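Local coordinates for acyl-CoA synthetase (AMP-forming)/AMP-acid ligase II-like protein (Dyadobacter fermentans, PDB 4GS5) that probably activates a carboxylic acid, perhaps a medium-chain fatty acid, with ATP to form an acyl-adenylate for transfer to coenzyme A, at residues V42-S46 and G88-L93; D213-H219 and V230-V236. All coordinates share one frame; numbering follows the deposited sequence.

Contact 1: residues V42-S46 and G88-L93; sequences VLHTS and GYIAGL. With EDO (1,2-ethanediol), chain U.
Leu43 drives its branched end into the first turn of the helix that begins at Ile90. Its CD1 lies 4.0 Å from Ile90 CD1, the two side chains crossing at about a right angle. The same methyl rests 3.8 Å from Leu93 CD1, and CD2 also touches that leucine methyl. Leucine suits this place because one methyl reaches both helix side chains while the other doubles the contact with Leu93; Phe30 of helix 22-36 packs on both Leu43 and Leu93. With an alanine here, Ile90 CD1 is likely to lose its partner on the strand and Leu93 CD1 most of its own, opening a gap beside Phe30.

One residue on, the strand joins the helix through its backbone. Ile90 N donates to His44 O at 3.1 Å, so a strand carbonyl takes up an N-H of the first turn, where no earlier helical carbonyl can serve. Ile90 turns CG1 opposite its own N (chi1 -179°), which carries CD1 to Leu43 and leaves CG2 beside His44 O. Tyr89, at the N-cap, sends its ring along the strand instead, and the ring edge meets Thr45 CA, nearly in plane, at 3.9 Å from CD1. The carbonyl of Gly88 comes up beside His44, Gly88 O lying 3.8 Å from His44 CB. At the other end a 1,2-ethanediol, probably from the crystallisation liquor, takes a hydrogen bond from Val42 N and another from Lys33 NZ.

Strand 40-46 pairs with 52-58, and Thr45-Ser46 open the Thr-Ser-Gly-Ser-Thr-Gly signature of AMP-forming ligases. The arrangement is thus the base of that glycine-rich loop, which in relatives wraps the ATP phosphates, packed on the start of helix 90-102.

Contact 2: residues D213-H219 and V230-V236; sequences DERGCLH and VQTNDLV
Gln231 folds back over the turn that precedes its partner strand. Its CB leaves the strand on the same face as His219, its non-hydrogen-bonded pair. CG stands opposite the backbone N (chi1 -179°) and lies 3.9 Å from Asp213 OD2; there the chain bends (chi2 61°). CD then lies 3.3 Å from Asp213 OD2, the two side chains crossing at about a right angle with amide and carboxylate planes 22° apart. At the tip, OE1 sits between Asp213 CB, 3.3 Å away, and His219 CB, whereas NE2 donates to Cys217 O at 3.0 Å from above the carbonyl plane, and again to Thr232 O. Asp213 N grips Cys217 O from the other face. Glutamine suits the place because its long amide has an N-H for each carbonyl.

The turn is stiffened by Asp213. Its OD1 accepts from Arg215 N and Cys217 N on opposite faces, the first bond forming an Asx turn, while OD2 takes Arg215 NE at 2.9 Å and NH1, a salt bridge. The guanidinium is thereby held with Cys217 SG over one face and Asn233 OD1 at its edge, where NH1 and NH2 both bind that oxygen, NH2 at 3.1 Å. Gly216, with a positive phi, closes the type I turn and offers O to Val236 N.

Leu218 O is doubly held, by Thr232 N and by Thr232 OG1 at 2.6 Å, in the carbonyl plane on a lone pair. The same hydroxyl accepts from Asp234 N, an ST turn within the beta bulge, where Gln231 to Leu235 spans two residues more than its partner strand.

This is a bulged beta hairpin, set where Asp234, bonded to Tyr179 OH, seems to correspond to the Thr-Gly-Asp aspartate that holds the nucleotide ribose in relatives.

From the N terminus the chain runs through helix 22-36 into strand 40-46, pairs back along 52-58, and after helix 59-72 and strand 80-83 returns at 88-93, where contact 1 closes a loop of 41 residues. Contact 2 opens much later and closes a short hairpin of ten intervening residues. The two therefore stand in series, neither nested nor crossed, with centres 26 Å apart and nearest atoms about 13 Å apart. The first ties a two-stranded hairpin to helix 90-102; the second joins strands 217-221 and 230-238. The region just after strand 175-180 lies near both: Thr182 touches Thr45, and Glu183 touches Val230.

Contact 1: residues V42-S46 and G88-L93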
ATOM      1  N   VAL A  42     -11.270 -21.399   1.318  1.00 45.80           N
ATOM      2  CA  VAL A  42      -9.830 -21.436   1.505  1.00 49.34           C
ATOM      3  C   VAL A  42      -9.169 -20.956   0.219  1.00 48.21           C
ATOM      4  O   VAL A  42      -9.137 -21.691  -0.771  1.00 56.52           O
ATOM      5  CB  VAL A  42      -9.336 -22.874   1.825  1.00 45.81           C
ATOM      6  CG1 VAL A  42      -7.836 -22.873   2.025  1.00 46.36           C
ATOM      7  CG2 VAL A  42     -10.041 -23.417   3.063  1.00 46.03           C
ATOM      8  N   LEU A  43      -8.670 -19.720   0.227  1.00 37.94           N
ATOM      9  CA  LEU A  43      -7.944 -19.180  -0.914  1.00 43.78           C
ATOM     10  C   LEU A  43      -6.437 -19.098  -0.587  1.00 48.05           C
ATOM     11  O   LEU A  43      -5.993 -19.589   0.454  1.00 50.25           O
ATOM     12  CB  LEU A  43      -8.498 -17.813  -1.303  1.00 47.82           C
ATOM     13  CG  LEU A  43     -10.026 -17.707  -1.263  1.00 53.92           C
ATOM     14  CD1 LEU A  43     -10.502 -16.416  -1.925  1.00 50.99           C
ATOM     15  CD2 LEU A  43     -10.689 -18.926  -1.906  1.00 61.28           C
ATOM     16  N   HIS A  44      -5.652 -18.493  -1.473  1.00 46.39           N
ATOM     17  CA  HIS A  44      -4.194 -18.456  -1.296  1.00 47.01           C
ATOM     18  C   HIS A  44      -3.620 -17.052  -1.388  1.00 45.22           C
ATOM     19  O   HIS A  44      -4.139 -16.204  -2.110  1.00 48.15           O
ATOM     20  CB  HIS A  44      -3.492 -19.323  -2.345  1.00 46.72           C
ATOM     21  CG  HIS A  44      -3.690 -20.793  -2.154  1.00 50.29           C
ATOM     22  ND1 HIS A  44      -4.608 -21.519  -2.883  1.00 54.46           N
ATOM     23  CD2 HIS A  44      -3.084 -21.674  -1.327  1.00 50.35           C
ATOM     24  CE1 HIS A  44      -4.558 -22.784  -2.510  1.00 61.31           C
ATOM     25  NE2 HIS A  44      -3.641 -22.905  -1.565  1.00 59.28           N
ATOM     26  N   THR A  45      -2.532 -16.816  -0.664  1.00 43.53           N
ATOM     27  CA  THR A  45      -1.801 -15.555  -0.752  1.00 41.39           C
ATOM     28  C   THR A  45      -0.303 -15.878  -0.616  1.00 42.89           C
ATOM     29  O   THR A  45       0.060 -17.028  -0.390  1.00 44.36           O
ATOM     30  CB  THR A  45      -2.269 -14.537   0.333  1.00 46.39           C
ATOM     31  OG1 THR A  45      -1.665 -13.258   0.106  1.00 46.58           O
ATOM     32  CG2 THR A  45      -1.913 -15.015   1.728  1.00 44.98           C
ATOM     33  N   SER A  46       0.564 -14.886  -0.782  1.00 41.12           N
ATOM     34  CA  SER A  46       2.000 -15.104  -0.586  1.00 43.65           C
ATOM     35  C   SER A  46       2.367 -14.918   0.890  1.00 42.41           C
ATOM     36  O   SER A  46       1.934 -13.956   1.506  1.00 40.80           O
ATOM     37  CB  SER A  46       2.812 -14.128  -1.442  1.00 47.81           C
ATOM     38  OG  SER A  46       2.785 -14.494  -2.812  1.00 55.90           O
ATOM     39  N   GLY A  88      -5.258 -17.956  -9.299  1.00 52.26           N
ATOM     40  CA  GLY A  88      -4.749 -18.918  -8.341  1.00 54.10           C
ATOM     41  C   GLY A  88      -4.643 -18.240  -6.981  1.00 56.80           C
ATOM     42  O   GLY A  88      -4.449 -18.908  -5.965  1.00 61.70           O
ATOM     43  N   TYR A  89      -4.769 -16.912  -6.965  1.00 52.14           N
ATOM     44  CA  TYR A  89      -4.619 -16.134  -5.728  1.00 56.60           C
ATOM     45  C   TYR A  89      -5.799 -15.199  -5.471  1.00 57.80           C
ATOM     46  O   TYR A  89      -6.607 -14.942  -6.363  1.00 54.54           O
ATOM     47  CB  TYR A  89      -3.290 -15.358  -5.716  1.00 56.09           C
ATOM     48  CG  TYR A  89      -2.093 -16.283  -5.707  1.00 61.79           C
ATOM     49  CD1 TYR A  89      -1.350 -16.485  -4.549  1.00 67.32           C
ATOM     50  CD2 TYR A  89      -1.729 -16.988  -6.850  1.00 62.23           C
ATOM     51  CE1 TYR A  89      -0.265 -17.352  -4.537  1.00 71.56           C
ATOM     52  CE2 TYR A  89      -0.650 -17.857  -6.845  1.00 68.15           C
ATOM     53  CZ  TYR A  89       0.078 -18.035  -5.689  1.00 73.38           C
ATOM     54  OH  TYR A  89       1.153 -18.894  -5.690  1.00 80.19           O
ATOM     55  N   ILE A  90      -5.876 -14.686  -4.248  1.00 64.82           N
ATOM     56  CA  ILE A  90      -7.016 -13.882  -3.803  1.00 65.22           C
ATOM     57  C   ILE A  90      -7.304 -12.659  -4.668  1.00 64.17           C
ATOM     58  O   ILE A  90      -8.464 -12.312  -4.889  1.00 67.41           O
ATOM     59  CB  ILE A  90      -6.856 -13.443  -2.329  1.00 68.87           C
ATOM     60  CG1 ILE A  90      -8.066 -12.622  -1.875  1.00 71.26           C
ATOM     61  CG2 ILE A  90      -5.577 -12.662  -2.143  1.00 66.16           C
ATOM     62  CD1 ILE A  90      -8.714 -13.143  -0.604  1.00 74.71           C
ATOM     63  N   ALA A  91      -6.264 -11.995  -5.155  1.00 61.18           N
ATOM     64  CA  ALA A  91      -6.471 -10.793  -5.966  1.00 53.44           C
ATOM     65  C   ALA A  91      -7.336 -11.093  -7.194  1.00 46.22           C
ATOM     66  O   ALA A  91      -8.273 -10.360  -7.513  1.00 41.74           O
ATOM     67  CB  ALA A  91      -5.138 -10.202  -6.383  1.00 58.35           C
ATOM     68  N   GLY A  92      -7.009 -12.184  -7.878  1.00 45.54           N
ATOM     69  CA  GLY A  92      -7.762 -12.615  -9.037  1.00 42.59           C
ATOM     70  C   GLY A  92      -9.128 -13.149  -8.666  1.00 40.67           C
ATOM     71  O   GLY A  92     -10.116 -12.834  -9.320  1.00 42.34           O
ATOM     72  N   LEU A  93      -9.191 -13.981  -7.631  1.00 38.86           N
ATOM     73  CA  LEU A  93     -10.477 -14.515  -7.189  1.00 39.90           C
ATOM     74  C   LEU A  93     -11.477 -13.399  -6.832  1.00 38.09           C
ATOM     75  O   LEU A  93     -12.669 -13.546  -7.068  1.00 37.25           O
ATOM     76  CB  LEU A  93     -10.290 -15.501  -6.034  1.00 42.38           C
ATOM     77  CG  LEU A  93      -9.473 -16.733  -6.451  1.00 40.28           C
ATOM     78  CD1 LEU A  93      -9.342 -17.719  -5.305  1.00 51.27           C
ATOM     79  CD2 LEU A  93     -10.140 -17.392  -7.648  1.00 44.49           C
TER
HETATM   80  C1  EDO U 420     -12.447 -22.413  -2.024  1.00 45.82           C
HETATM   81  O1  EDO U 420     -12.251 -23.157  -0.805  1.00 46.41           O
HETATM   82  C2  EDO U 420     -11.622 -23.041  -3.137  1.00 39.05           C
HETATM   83  O2  EDO U 420     -12.238 -22.827  -4.400  1.00 25.56           O

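Contact 2: residues D213-H219 and V230-V236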
ATOM      1  N   ASP A 213      -5.320   4.686  16.808  1.00 33.24           N
ATOM      2  CA  ASP A 213      -5.008   4.360  18.188  1.00 42.71           C
ATOM      3  C   ASP A 213      -4.204   5.512  18.787  1.00 44.71           C
ATOM      4  O   ASP A 213      -4.080   6.577  18.172  1.00 40.20           O
ATOM      5  CB  ASP A 213      -4.221   3.046  18.275  1.00 45.68           C
ATOM      6  CG  ASP A 213      -2.885   3.120  17.569  1.00 46.53           C
ATOM      7  OD1 ASP A 213      -2.471   4.236  17.180  1.00 44.10           O
ATOM      8  OD2 ASP A 213      -2.238   2.066  17.399  1.00 49.11           O
ATOM      9  N   GLU A 214      -3.645   5.289  19.971  1.00 48.12           N
ATOM     10  CA  GLU A 214      -2.930   6.340  20.696  1.00 51.09           C
ATOM     11  C   GLU A 214      -1.636   6.779  20.009  1.00 47.77           C
ATOM     12  O   GLU A 214      -1.077   7.830  20.339  1.00 45.10           O
ATOM     13  CB  GLU A 214      -2.646   5.897  22.138  1.00 58.54           C
ATOM     14  CG  GLU A 214      -3.905   5.633  22.948  1.00 69.49           C
ATOM     15  CD  GLU A 214      -3.614   5.256  24.397  1.00 79.95           C
ATOM     16  OE1 GLU A 214      -2.749   4.381  24.631  1.00 82.59           O
ATOM     17  OE2 GLU A 214      -4.253   5.838  25.303  1.00 82.63           O
ATOM     18  N   ARG A 215      -1.165   5.984  19.052  1.00 45.52           N
ATOM     19  CA  ARG A 215       0.065   6.307  18.327  1.00 44.01           C
ATOM     20  C   ARG A 215      -0.230   7.177  17.112  1.00 43.85           C
ATOM     21  O   ARG A 215       0.678   7.764  16.514  1.00 41.72           O
ATOM     22  CB  ARG A 215       0.777   5.030  17.872  1.00 43.45           C
ATOM     23  CG  ARG A 215       1.145   4.060  18.996  1.00 48.75           C
ATOM     24  CD  ARG A 215       1.625   2.733  18.416  1.00 49.50           C
ATOM     25  NE  ARG A 215       0.612   2.123  17.555  1.00 45.21           N
ATOM     26  CZ  ARG A 215       0.866   1.188  16.645  1.00 43.09           C
ATOM     27  NH1 ARG A 215      -0.116   0.684  15.910  1.00 38.42           N
ATOM     28  NH2 ARG A 215       2.105   0.760  16.466  1.00 45.81           N
ATOM     29  N   GLY A 216      -1.505   7.248  16.750  1.00 40.02           N
ATOM     30  CA  GLY A 216      -1.916   7.891  15.520  1.00 35.07           C
ATOM     31  C   GLY A 216      -1.937   6.935  14.333  1.00 32.99           C
ATOM     32  O   GLY A 216      -1.940   7.376  13.187  1.00 32.00           O
ATOM     33  N   CYS A 217      -1.946   5.628  14.605  1.00 29.89           N
ATOM     34  CA  CYS A 217      -1.952   4.612  13.548  1.00 29.69           C
ATOM     35  C   CYS A 217      -3.368   4.136  13.198  1.00 29.90           C
ATOM     36  O   CYS A 217      -4.198   3.891  14.076  1.00 30.87           O
ATOM     37  CB  CYS A 217      -1.120   3.396  13.962  1.00 31.01           C
ATOM     38  SG  CYS A 217       0.670   3.654  14.037  1.00 44.10           S
ATOM     39  N   LEU A 218      -3.607   3.945  11.910  1.00 27.64           N
ATOM     40  CA  LEU A 218      -4.937   3.615  11.409  1.00 28.76           C
ATOM     41  C   LEU A 218      -5.430   2.260  11.895  1.00 30.30           C
ATOM     42  O   LEU A 218      -4.707   1.248  11.838  1.00 29.20           O
ATOM     43  CB  LEU A 218      -4.925   3.617   9.883  1.00 24.42           C
ATOM     44  CG  LEU A 218      -6.243   3.341   9.144  1.00 25.50           C
ATOM     45  CD1 LEU A 218      -7.282   4.420   9.459  1.00 25.65           C
ATOM     46  CD2 LEU A 218      -5.987   3.279   7.637  1.00 22.65           C
ATOM     47  N   HIS A 219      -6.661   2.233  12.381  1.00 27.32           N
ATOM     48  CA  HIS A 219      -7.357   0.953  12.500  1.00 30.70           C
ATOM     49  C   HIS A 219      -8.673   0.975  11.719  1.00 35.16           C
ATOM     50  O   HIS A 219      -9.308   2.024  11.572  1.00 32.09           O
ATOM     51  CB  HIS A 219      -7.584   0.564  13.956  1.00 31.60           C
ATOM     52  CG  HIS A 219      -8.425   1.537  14.713  1.00 37.53           C
ATOM     53  ND1 HIS A 219      -9.776   1.688  14.484  1.00 36.87           N
ATOM     54  CD2 HIS A 219      -8.107   2.423  15.690  1.00 40.18           C
ATOM     55  CE1 HIS A 219     -10.254   2.619  15.291  1.00 39.79           C
ATOM     56  NE2 HIS A 219      -9.263   3.075  16.039  1.00 40.14           N
ATOM     57  N   VAL A 230      -9.087  -4.068  12.892  1.00 38.30           N
ATOM     58  CA  VAL A 230      -7.736  -4.406  12.496  1.00 36.39           C
ATOM     59  C   VAL A 230      -6.867  -3.182  12.741  1.00 34.32           C
ATOM     60  O   VAL A 230      -7.161  -2.097  12.238  1.00 32.02           O
ATOM     61  CB  VAL A 230      -7.690  -4.791  11.004  1.00 39.12           C
ATOM     62  CG1 VAL A 230      -6.249  -4.934  10.525  1.00 42.86           C
ATOM     63  CG2 VAL A 230      -8.468  -6.074  10.769  1.00 38.49           C
ATOM     64  N   GLN A 231      -5.810  -3.354  13.525  1.00 35.94           N
ATOM     65  CA  GLN A 231      -4.914  -2.255  13.866  1.00 37.90           C
ATOM     66  C   GLN A 231      -3.692  -2.302  12.961  1.00 39.06           C
ATOM     67  O   GLN A 231      -2.955  -3.287  12.983  1.00 41.41           O
ATOM     68  CB  GLN A 231      -4.474  -2.374  15.332  1.00 43.75           C
ATOM     69  CG  GLN A 231      -3.555  -1.236  15.780  1.00 43.07           C
ATOM     70  CD  GLN A 231      -4.227   0.122  15.675  1.00 39.06           C
ATOM     71  OE1 GLN A 231      -5.154   0.419  16.424  1.00 40.14           O
ATOM     72  NE2 GLN A 231      -3.775   0.943  14.732  1.00 30.64           N
ATOM     73  N   THR A 232      -3.483  -1.264  12.148  1.00 35.64           N
ATOM     74  CA  THR A 232      -2.294  -1.217  11.294  1.00 35.61           C
ATOM     75  C   THR A 232      -1.151  -0.595  12.073  1.00 36.74           C
ATOM     76  O   THR A 232      -1.338  -0.148  13.207  1.00 36.84           O
ATOM     77  CB  THR A 232      -2.506  -0.378  10.026  1.00 33.40           C
ATOM     78  OG1 THR A 232      -2.617   1.016  10.374  1.00 29.95           O
ATOM     79  CG2 THR A 232      -3.758  -0.828   9.286  1.00 33.67           C
ATOM     80  N   ASN A 233       0.034  -0.573  11.471  1.00 30.21           N
ATOM     81  CA  ASN A 233       1.133   0.211  12.023  1.00 32.22           C
ATOM     82  C   ASN A 233       1.415   1.388  11.084  1.00 33.22           C
ATOM     83  O   ASN A 233       2.525   1.925  11.063  1.00 39.08           O
ATOM     84  CB  ASN A 233       2.387  -0.650  12.235  1.00 32.88           C
ATOM     85  CG  ASN A 233       2.181  -1.761  13.266  1.00 38.30           C
ATOM     86  OD1 ASN A 233       1.681  -1.517  14.364  1.00 39.85           O
ATOM     87  ND2 ASN A 233       2.578  -2.989  12.914  1.00 36.39           N
ATOM     88  N   ASP A 234       0.404   1.778  10.304  1.00 27.19           N
ATOM     89  CA  ASP A 234       0.508   2.966   9.456  1.00 29.10           C
ATOM     90  C   ASP A 234       0.103   4.245  10.186  1.00 30.40           C
ATOM     91  O   ASP A 234      -1.069   4.440  10.506  1.00 28.07           O
ATOM     92  CB  ASP A 234      -0.357   2.830   8.194  1.00 29.48           C
ATOM     93  CG  ASP A 234       0.148   1.754   7.242  1.00 31.78           C
ATOM     94  OD1 ASP A 234       1.372   1.519   7.182  1.00 34.26           O
ATOM     95  OD2 ASP A 234      -0.687   1.142   6.558  1.00 30.38           O
ATOM     96  N   LEU A 235       1.077   5.117  10.432  1.00 32.14           N
ATOM     97  CA  LEU A 235       0.811   6.478  10.894  1.00 31.07           C
ATOM     98  C   LEU A 235       0.048   7.263   9.813  1.00 28.04           C
ATOM     99  O   LEU A 235       0.506   7.377   8.669  1.00 25.67           O
ATOM    100  CB  LEU A 235       2.144   7.171  11.166  1.00 32.58           C
ATOM    101  CG  LEU A 235       2.276   8.239  12.233  1.00 42.60           C
ATOM    102  CD1 LEU A 235       2.026   7.644  13.615  1.00 46.62           C
ATOM    103  CD2 LEU A 235       3.673   8.853  12.149  1.00 43.32           C
ATOM    104  N   VAL A 236      -1.099   7.833  10.178  1.00 22.55           N
ATOM    105  CA  VAL A 236      -1.940   8.527   9.211  1.00 23.60           C
ATOM    106  C   VAL A 236      -2.495   9.827   9.785  1.00 29.24           C
ATOM    107  O   VAL A 236      -2.500  10.036  10.983  1.00 29.32           O
ATOM    108  CB  VAL A 236      -3.136   7.645   8.735  1.00 30.23           C
ATOM    109  CG1 VAL A 236      -2.625   6.290   8.170  1.00 23.05           C
ATOM    110  CG2 VAL A 236      -4.133   7.398   9.869  1.00 27.00           C
TER